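Pyridoxamine 5'-phosphate oxidase-related, FMN-binding protein (Mycobacterium smegmatis, PDB 6ECI) binds flavin-adenine dinucleotide and probably sequesters it, in keeping with a role in protecting mycobacteria against hypoxic and oxidative stress. Local coordinates at residues G22-T27 against F35-V40; N64-A69 against S79-G84. One frame throughout, in Å; residues are numbered along the deposited sequence.

Interaction 1: G22-T27 against F35-V40. With FAD (flavin-adenine dinucleotide), chain U.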
loop_
_atom_site.group_PDB
_atom_site.type_symbol
_atom_site.label_atom_id
_atom_site.label_comp_id
_atom_site.label_asym_id
_atom_site.label_seq_id
_atom_site.Cartn_x
_atom_site.Cartn_y
_atom_site.Cartn_z
ATOM N N GLY B 22 -1.829 -3.398 6.157
ATOM C CA GLY B 22 -2.380 -2.462 5.197
ATOM C C GLY B 22 -1.552 -1.196 5.137
ATOM O O GLY B 22 -0.474 -1.136 5.737
ATOM N N ARG B 23 -2.033 -0.172 4.434
ATOM C CA ARG B 23 -1.229 1.020 4.198
ATOM C C ARG B 23 -2.089 2.270 4.285
ATOM O O ARG B 23 -3.135 2.355 3.632
ATOM C CB ARG B 23 -0.545 0.946 2.831
ATOM C CG ARG B 23 0.496 -0.156 2.733
ATOM C CD ARG B 23 0.411 -0.890 1.414
ATOM N NE ARG B 23 -0.722 -1.803 1.339
ATOM C CZ ARG B 23 -0.669 -3.093 1.658
ATOM N NH1 ARG B 23 0.464 -3.631 2.090
ATOM N NH2 ARG B 23 -1.753 -3.846 1.546
ATOM N N ILE B 24 -1.645 3.231 5.094
ATOM C CA ILE B 24 -2.236 4.562 5.138
ATOM C C ILE B 24 -1.555 5.424 4.085
ATOM O O ILE B 24 -0.320 5.453 3.996
ATOM C CB ILE B 24 -2.086 5.186 6.536
ATOM C CG1 ILE B 24 -2.962 4.460 7.556
ATOM C CG2 ILE B 24 -2.435 6.666 6.505
ATOM C CD1 ILE B 24 -4.411 4.888 7.545
ATOM N N VAL B 25 -2.348 6.122 3.278
ATOM C CA VAL B 25 -1.833 7.024 2.253
ATOM C C VAL B 25 -2.317 8.428 2.582
ATOM O O VAL B 25 -3.529 8.675 2.645
ATOM C CB VAL B 25 -2.274 6.601 0.841
ATOM C CG1 VAL B 25 -1.842 7.635 -0.188
ATOM C CG2 VAL B 25 -1.701 5.235 0.495
ATOM N N THR B 26 -1.376 9.342 2.799
ATOM C CA THR B 26 -1.680 10.727 3.124
ATOM C C THR B 26 -1.182 11.637 2.010
ATOM O O THR B 26 -0.200 11.330 1.326
ATOM C CB THR B 26 -1.051 11.139 4.460
ATOM O OG1 THR B 26 0.360 10.886 4.427
ATOM C CG2 THR B 26 -1.676 10.356 5.603
ATOM N N THR B 27 -1.862 12.768 1.837
ATOM C CA THR B 27 -1.628 13.650 0.701
ATOM C C THR B 27 -1.552 15.099 1.158
ATOM O O THR B 27 -2.433 15.571 1.882
ATOM C CB THR B 27 -2.732 13.492 -0.345
ATOM O OG1 THR B 27 -2.837 12.112 -0.717
ATOM C CG2 THR B 27 -2.424 14.325 -1.573
ATOM N N PHE B 35 2.172 4.820 4.494
ATOM C CA PHE B 35 2.597 4.268 5.779
ATOM C C PHE B 35 2.005 2.878 5.961
ATOM O O PHE B 35 0.800 2.746 6.240
ATOM C CB PHE B 35 2.172 5.174 6.929
ATOM C CG PHE B 35 2.609 6.600 6.776
ATOM C CD1 PHE B 35 1.841 7.505 6.060
ATOM C CD2 PHE B 35 3.784 7.043 7.364
ATOM C CE1 PHE B 35 2.245 8.820 5.923
ATOM C CE2 PHE B 35 4.188 8.358 7.231
ATOM C CZ PHE B 35 3.419 9.246 6.510
ATOM N N PRO B 36 2.801 1.822 5.810
ATOM C CA PRO B 36 2.309 0.481 6.153
ATOM C C PRO B 36 1.968 0.408 7.634
ATOM O O PRO B 36 2.728 0.871 8.488
ATOM C CB PRO B 36 3.485 -0.434 5.792
ATOM C CG PRO B 36 4.296 0.352 4.813
ATOM C CD PRO B 36 4.153 1.786 5.234
ATOM N N ILE B 37 0.805 -0.160 7.939
ATOM C CA ILE B 37 0.336 -0.254 9.315
ATOM C C ILE B 37 -0.243 -1.637 9.561
ATOM O O ILE B 37 -0.877 -2.230 8.682
ATOM C CB ILE B 37 -0.716 0.826 9.649
ATOM C CG1 ILE B 37 -1.879 0.775 8.656
ATOM C CG2 ILE B 37 -0.084 2.207 9.692
ATOM C CD1 ILE B 37 -3.176 1.328 9.213
ATOM N N ASN B 38 -0.012 -2.149 10.766
ATOM C CA ASN B 38 -0.750 -3.295 11.272
ATOM C C ASN B 38 -2.118 -2.813 11.738
ATOM O O ASN B 38 -2.221 -1.785 12.414
ATOM C CB ASN B 38 0.032 -3.953 12.409
ATOM C CG ASN B 38 -0.727 -5.079 13.078
ATOM O OD1 ASN B 38 -0.624 -5.271 14.289
ATOM N ND2 ASN B 38 -1.494 -5.829 12.296
ATOM N N PHE B 39 -3.170 -3.534 11.355
ATOM C CA PHE B 39 -4.530 -3.055 11.565
ATOM C C PHE B 39 -5.460 -4.222 11.864
ATOM O O PHE B 39 -5.169 -5.375 11.536
ATOM C CB PHE B 39 -5.049 -2.298 10.340
ATOM C CG PHE B 39 -5.528 -3.200 9.233
ATOM C CD1 PHE B 39 -4.624 -3.769 8.344
ATOM C CD2 PHE B 39 -6.876 -3.488 9.085
ATOM C CE1 PHE B 39 -5.057 -4.606 7.324
ATOM C CE2 PHE B 39 -7.315 -4.324 8.071
ATOM C CZ PHE B 39 -6.402 -4.883 7.188
ATOM N N VAL B 40 -6.594 -3.900 12.492
ATOM C CA VAL B 40 -7.756 -4.780 12.537
ATOM C C VAL B 40 -8.996 -3.952 12.243
ATOM O O VAL B 40 -9.009 -2.726 12.387
ATOM C CB VAL B 40 -7.931 -5.522 13.884
ATOM C CG1 VAL B 40 -6.632 -6.140 14.337
ATOM C CG2 VAL B 40 -8.480 -4.586 14.944
HETATM P PA FAD U . 10.389 9.610 8.515
HETATM O O1A FAD U . 11.710 9.680 9.188
HETATM O O2A FAD U . 9.513 10.862 8.638
HETATM O O5B FAD U . 10.524 9.225 6.991
HETATM C C5B FAD U . 11.492 9.865 6.134
HETATM C C4B FAD U . 11.486 9.144 4.809
HETATM O O4B FAD U . 11.728 7.740 5.032
HETATM C C3B FAD U . 10.165 9.192 4.052
HETATM O O3B FAD U . 10.060 10.376 3.271
HETATM C C2B FAD U . 10.237 7.934 3.180
HETATM O O2B FAD U . 10.882 8.150 1.930
HETATM C C1B FAD U . 11.041 6.968 4.060
HETATM N N9A FAD U . 10.208 5.993 4.748
HETATM C C8A FAD U . 9.481 6.185 5.894
HETATM N N7A FAD U . 8.802 5.133 6.281
HETATM C C5A FAD U . 9.098 4.179 5.311
HETATM C C6A FAD U . 8.690 2.844 5.147
HETATM N N6A FAD U . 7.868 2.205 5.981
HETATM N N1A FAD U . 9.173 2.174 4.076
HETATM C C2A FAD U . 10.001 2.805 3.241
HETATM N N3A FAD U . 10.450 4.060 3.295
HETATM C C4A FAD U . 9.957 4.700 4.367
HETATM N N1 FAD U . 3.994 2.518 12.325
HETATM C C2 FAD U . 2.961 2.687 13.198
HETATM O O2 FAD U . 2.813 3.741 13.825
HETATM N N3 FAD U . 2.055 1.659 13.394
HETATM C C4 FAD U . 2.078 0.426 12.775
HETATM O O4 FAD U . 1.213 -0.410 13.033
HETATM C C4X FAD U . 3.181 0.256 11.847
HETATM N N5 FAD U . 3.284 -0.882 11.215
HETATM C C5X FAD U . 4.338 -1.041 10.327
HETATM C C6 FAD U . 4.463 -2.247 9.642
HETATM C C7 FAD U . 5.502 -2.456 8.741
HETATM C C7M FAD U . 5.606 -3.774 8.020
HETATM C C8 FAD U . 6.439 -1.433 8.514
HETATM C C8M FAD U . 7.577 -1.629 7.549
HETATM C C9 FAD U . 6.318 -0.226 9.197
HETATM C C9A FAD U . 5.277 -0.025 10.096
HETATM N N10 FAD U . 5.125 1.187 10.801
HETATM C C10 FAD U . 4.087 1.361 11.686
HETATM C "C1'" FAD U . 6.072 2.291 10.605
HETATM C "C2'" FAD U . 5.488 3.436 9.786
HETATM O "O2'" FAD U . 5.651 3.178 8.391
HETATM C "C3'" FAD U . 6.199 4.736 10.163
HETATM O "O3'" FAD U . 5.259 5.687 10.650
HETATM C "C4'" FAD U . 6.973 5.343 8.999
HETATM O "O4'" FAD U . 8.156 4.564 8.829
HETATM C "C5'" FAD U . 7.282 6.814 9.191
HETATM O "O5'" FAD U . 8.031 6.985 10.412
HETATM P P FAD U . 9.098 8.134 10.569
HETATM O O1P FAD U . 10.303 7.605 11.353
HETATM O O2P FAD U . 8.493 9.367 11.122
HETATM O O3P FAD U . 9.561 8.379 9.072
#
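Gly22 starts the pairing with two backbone bonds to Ile37: its N donates to Ile37 O at 2.9 Å, and its O receives Ile37 N at 2.7 Å. The edge of the Phe39 ring comes up to this glycine, with CD1 3.6 Å from Gly22 N. At Arg23, a non-hydrogen-bonded partner of Pro36, CG rests 3.9 Å from Pro36 CA; the guanidinium then leads off to a salt bridge with Asp70 of the second subunit. Ile24 pairs in the same way with Phe35, through two backbone hydrogen bonds. On the same face its CG1 reaches CD1 of Ile37 at 3.5 Å; chi1 of 55° sets Ile37 CG1 between its backbone N and carbonyl carbon, and the extended chi2 (155°) carries CD1 on to Ile24. Thr26 comes at the Phe35 ring edge, in its plane, with OG1 3.2 Å from CE1. Strand 35-40 also meets the cofactor: Pro36 O approaches C5X of the flavin, and Asn38 N donates to its O4 at 3.1 Å. The arrangement is an antiparallel beta hairpin whose second strand forms a wall of the FAD pocket, as in the flavin-binding split barrels of the pyridoxamine 5'-phosphate oxidase family.

Interaction 2: N64-A69 against S79-G84. With FAD (flavin-adenine dinucleotide), chain C.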
loop_
_atom_site.group_PDB
_atom_site.type_symbol
_atom_site.label_atom_id
_atom_site.label_comp_id
_atom_site.label_asym_id
_atom_site.label_seq_id
_atom_site.Cartn_x
_atom_site.Cartn_y
_atom_site.Cartn_z
ATOM N N ASN B 64 -7.681 13.763 6.091
ATOM C CA ASN B 64 -8.263 12.785 5.183
ATOM C C ASN B 64 -7.178 11.837 4.699
ATOM O O ASN B 64 -6.131 12.274 4.211
ATOM C CB ASN B 64 -8.925 13.488 4.001
ATOM C CG ASN B 64 -9.991 14.475 4.434
ATOM O OD1 ASN B 64 -10.736 14.226 5.382
ATOM N ND2 ASN B 64 -10.060 15.608 3.747
ATOM N N VAL B 65 -7.420 10.533 4.843
ATOM C CA VAL B 65 -6.430 9.522 4.508
ATOM C C VAL B 65 -7.062 8.457 3.624
ATOM O O VAL B 65 -8.278 8.251 3.618
ATOM C CB VAL B 65 -5.817 8.860 5.761
ATOM C CG1 VAL B 65 -5.168 9.900 6.662
ATOM C CG2 VAL B 65 -6.875 8.055 6.513
ATOM N N LEU B 66 -6.203 7.780 2.870
ATOM C CA LEU B 66 -6.550 6.549 2.180
ATOM C C LEU B 66 -6.045 5.361 2.987
ATOM O O LEU B 66 -4.943 5.398 3.540
ATOM C CB LEU B 66 -5.941 6.514 0.777
ATOM C CG LEU B 66 -6.661 7.306 -0.308
ATOM C CD1 LEU B 66 -5.869 7.277 -1.599
ATOM C CD2 LEU B 66 -8.026 6.712 -0.517
ATOM N N PHE B 67 -6.859 4.315 3.066
ATOM C CA PHE B 67 -6.422 3.037 3.609
ATOM C C PHE B 67 -6.632 1.959 2.560
ATOM O O PHE B 67 -7.705 1.875 1.955
ATOM C CB PHE B 67 -7.170 2.658 4.883
ATOM C CG PHE B 67 -6.817 1.291 5.392
ATOM C CD1 PHE B 67 -5.662 1.093 6.129
ATOM C CD2 PHE B 67 -7.627 0.201 5.118
ATOM C CE1 PHE B 67 -5.328 -0.161 6.594
ATOM C CE2 PHE B 67 -7.297 -1.056 5.579
ATOM C CZ PHE B 67 -6.144 -1.239 6.319
ATOM N N GLU B 68 -5.616 1.129 2.360
ATOM C CA GLU B 68 -5.703 0.061 1.381
ATOM C C GLU B 68 -5.092 -1.207 1.955
ATOM O O GLU B 68 -4.154 -1.163 2.754
ATOM C CB GLU B 68 -5.006 0.443 0.070
ATOM C CG GLU B 68 -5.304 -0.490 -1.084
ATOM C CD GLU B 68 -4.278 -1.595 -1.219
ATOM O OE1 GLU B 68 -3.245 -1.536 -0.520
ATOM O OE2 GLU B 68 -4.504 -2.519 -2.030
ATOM N N ALA B 69 -5.658 -2.337 1.545
ATOM C CA ALA B 69 -5.130 -3.656 1.848
ATOM C C ALA B 69 -5.578 -4.594 0.736
ATOM O O ALA B 69 -6.627 -4.386 0.120
ATOM C CB ALA B 69 -5.599 -4.155 3.216
ATOM N N SER B 79 -8.613 -6.235 -3.706
ATOM C CA SER B 79 -8.106 -5.111 -2.938
ATOM C C SER B 79 -9.279 -4.278 -2.451
ATOM O O SER B 79 -10.339 -4.243 -3.081
ATOM C CB SER B 79 -7.143 -4.245 -3.752
ATOM O OG SER B 79 -7.826 -3.545 -4.772
ATOM N N VAL B 80 -9.077 -3.613 -1.317
ATOM C CA VAL B 80 -10.082 -2.754 -0.704
ATOM C C VAL B 80 -9.430 -1.412 -0.404
ATOM O O VAL B 80 -8.310 -1.366 0.116
ATOM C CB VAL B 80 -10.659 -3.383 0.580
ATOM C CG1 VAL B 80 -11.538 -2.393 1.323
ATOM C CG2 VAL B 80 -11.444 -4.638 0.246
ATOM N N ILE B 81 -10.120 -0.326 -0.747
ATOM C CA ILE B 81 -9.658 1.029 -0.471
ATOM C C ILE B 81 -10.710 1.737 0.370
ATOM O O ILE B 81 -11.891 1.766 0.004
ATOM C CB ILE B 81 -9.378 1.816 -1.765
ATOM C CG1 ILE B 81 -8.314 1.109 -2.605
ATOM C CG2 ILE B 81 -8.918 3.226 -1.440
ATOM C CD1 ILE B 81 -8.081 1.756 -3.950
ATOM N N VAL B 82 -10.280 2.311 1.490
ATOM C CA VAL B 82 -11.151 3.048 2.397
ATOM C C VAL B 82 -10.732 4.512 2.372
ATOM O O VAL B 82 -9.580 4.841 2.685
ATOM C CB VAL B 82 -11.089 2.487 3.826
ATOM C CG1 VAL B 82 -11.786 3.429 4.800
ATOM C CG2 VAL B 82 -11.707 1.102 3.881
ATOM N N ARG B 83 -11.659 5.386 1.992
ATOM C CA ARG B 83 -11.485 6.825 2.145
ATOM C C ARG B 83 -12.181 7.263 3.422
ATOM O O ARG B 83 -13.367 6.977 3.615
ATOM C CB ARG B 83 -12.052 7.596 0.949
ATOM C CG ARG B 83 -11.469 7.196 -0.391
ATOM C CD ARG B 83 -11.412 8.376 -1.355
ATOM N NE ARG B 83 -11.080 7.950 -2.713
ATOM C CZ ARG B 83 -9.930 8.210 -3.332
ATOM N NH1 ARG B 83 -8.982 8.916 -2.728
ATOM N NH2 ARG B 83 -9.732 7.770 -4.567
ATOM N N GLY B 84 -11.448 7.947 4.289
ATOM C CA GLY B 84 -12.034 8.401 5.528
ATOM C C GLY B 84 -11.143 9.381 6.254
ATOM O O GLY B 84 -10.210 9.948 5.679
HETATM P PA FAD C . -12.271 3.513 -12.046
HETATM O O1A FAD C . -13.415 2.625 -12.370
HETATM O O2A FAD C . -12.205 4.819 -12.841
HETATM O O5B FAD C . -12.220 3.839 -10.504
HETATM C C5B FAD C . -13.370 4.365 -9.809
HETATM C C4B FAD C . -13.145 4.225 -8.325
HETATM O O4B FAD C . -13.113 2.826 -7.978
HETATM C C3B FAD C . -11.822 4.779 -7.813
HETATM O O3B FAD C . -11.912 6.174 -7.542
HETATM C C2B FAD C . -11.597 3.968 -6.534
HETATM O O2B FAD C . -12.216 4.560 -5.399
HETATM C C1B FAD C . -12.242 2.619 -6.880
HETATM N N9A FAD C . -11.280 1.583 -7.239
HETATM C C8A FAD C . -10.672 1.395 -8.453
HETATM N N7A FAD C . -9.838 0.384 -8.486
HETATM C C5A FAD C . -9.899 -0.129 -7.191
HETATM C C6A FAD C . -9.247 -1.211 -6.574
HETATM N N6A FAD C . -8.373 -2.010 -7.188
HETATM N N1A FAD C . -9.540 -1.452 -5.274
HETATM C C2A FAD C . -10.418 -0.662 -4.654
HETATM N N3A FAD C . -11.086 0.387 -5.133
HETATM C C4A FAD C . -10.781 0.602 -6.424
HETATM N N1 FAD C . -4.433 -3.110 -12.986
HETATM C C2 FAD C . -3.434 -3.128 -13.914
HETATM O O2 FAD C . -3.420 -2.339 -14.865
HETATM N N3 FAD C . -2.406 -4.045 -13.798
HETATM C C4 FAD C . -2.269 -4.991 -12.802
HETATM O O4 FAD C . -1.306 -5.757 -12.803
HETATM C C4X FAD C . -3.337 -4.964 -11.821
HETATM N N5 FAD C . -3.291 -5.825 -10.842
HETATM C C5X FAD C . -4.313 -5.797 -9.905
HETATM C C6 FAD C . -4.282 -6.710 -8.853
HETATM C C7 FAD C . -5.284 -6.723 -7.888
HETATM C C7M FAD C . -5.217 -7.723 -6.764
HETATM C C8 FAD C . -6.342 -5.803 -7.973
HETATM C C8M FAD C . -7.443 -5.794 -6.948
HETATM C C9 FAD C . -6.377 -4.890 -9.024
HETATM C C9A FAD C . -5.374 -4.883 -9.986
HETATM N N10 FAD C . -5.383 -3.975 -11.065
HETATM C C10 FAD C . -4.376 -3.985 -11.998
HETATM C "C1'" FAD C . -6.452 -2.979 -11.200
HETATM C "C2'" FAD C . -6.044 -1.606 -10.675
HETATM O "O2'" FAD C . -5.512 -1.724 -9.356
HETATM C "C3'" FAD C . -7.265 -0.687 -10.646
HETATM O "O3'" FAD C . -8.380 -1.416 -10.150
HETATM C "C4'" FAD C . -7.628 -0.091 -12.005
HETATM O "O4'" FAD C . -6.463 0.478 -12.604
HETATM C "C5'" FAD C . -8.724 0.946 -11.901
HETATM O "O5'" FAD C . -9.091 1.379 -13.227
HETATM P P FAD C . -10.550 1.875 -13.546
HETATM O O1P FAD C . -11.492 0.667 -13.564
HETATM O O2P FAD C . -10.563 2.726 -14.757
HETATM O O3P FAD C . -10.905 2.743 -12.271
#
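A beta hairpin of strands 64-72 and 77-88 is the element here, its antiparallel pairs Val65-Gly84, Phe67-Val82 and Ala69-Val80 each tied by two backbone hydrogen bonds. In the middle pair Phe67 N reaches Val82 O at 2.8 Å and Val82 N reaches Phe67 O at 2.7 Å. Between the bonded pairs the backbone also makes CA-H...O contacts, such as Glu68 CA to Val80 O.

One face carries Leu66, Glu68, Ile81 and Arg83. Leu66 and Arg83 both place CG beside the backbone N (chi1 -79° and -57°), and the two side chains run side by side, pointing the same way. CD2 of Leu66 touches the shaft of Arg83 at CG, 3.5 Å away, and lies over one face of its guanidinium, whose NH1 donates to Ser32 O of the second subunit. Further along the face Glu68 CG packs on Ile81 CG1, 3.7 Å apart, the chains crossing at a slant. Ile81 also presents CG1 and CD1 to the adenine of the FAD, with CG1 3.4 Å from C2A. Two residues before it, Ser79 OG donates to adenine N1A at 2.8 Å, gripping that end of the cofactor.

On the opposite face, the Phe67 ring has Val82 CB at its edge, and the two CB atoms stand 4.1 Å apart. This apolar face is roofed by helix 9-16, where Leu16 meets Phe67, Ala69 and Val80, while strands 114-119 and 121-127 bring Val117 and Ile122 against Val82. Strand 21-28 flanks 64-72 on its other edge, and strand 121-127 hydrogen-bonds to 77-88.

How the interactions relate
Interactions 1 and 2 are two hairpins of one antiparallel sheet, their centres about 8 Å apart, joined where strand 21-28 runs beside strand 64-72. Val25 N lies 2.7 Å from Leu66 O, a probable hydrogen bond, and Arg23 NE forms a salt bridge with Glu68 OE1 at 3.1 Å. On the other face, the Phe39 and Phe67 rings meet edge-to-face, Phe39 CG being 3.6 Å from Phe67 CZ. The two hairpins serve different FAD molecules, each bound between the subunits: 35-40 lies along the flavin of one, and 79-84 holds the adenine of the other. Each site thus combines both interactions, one from each subunit.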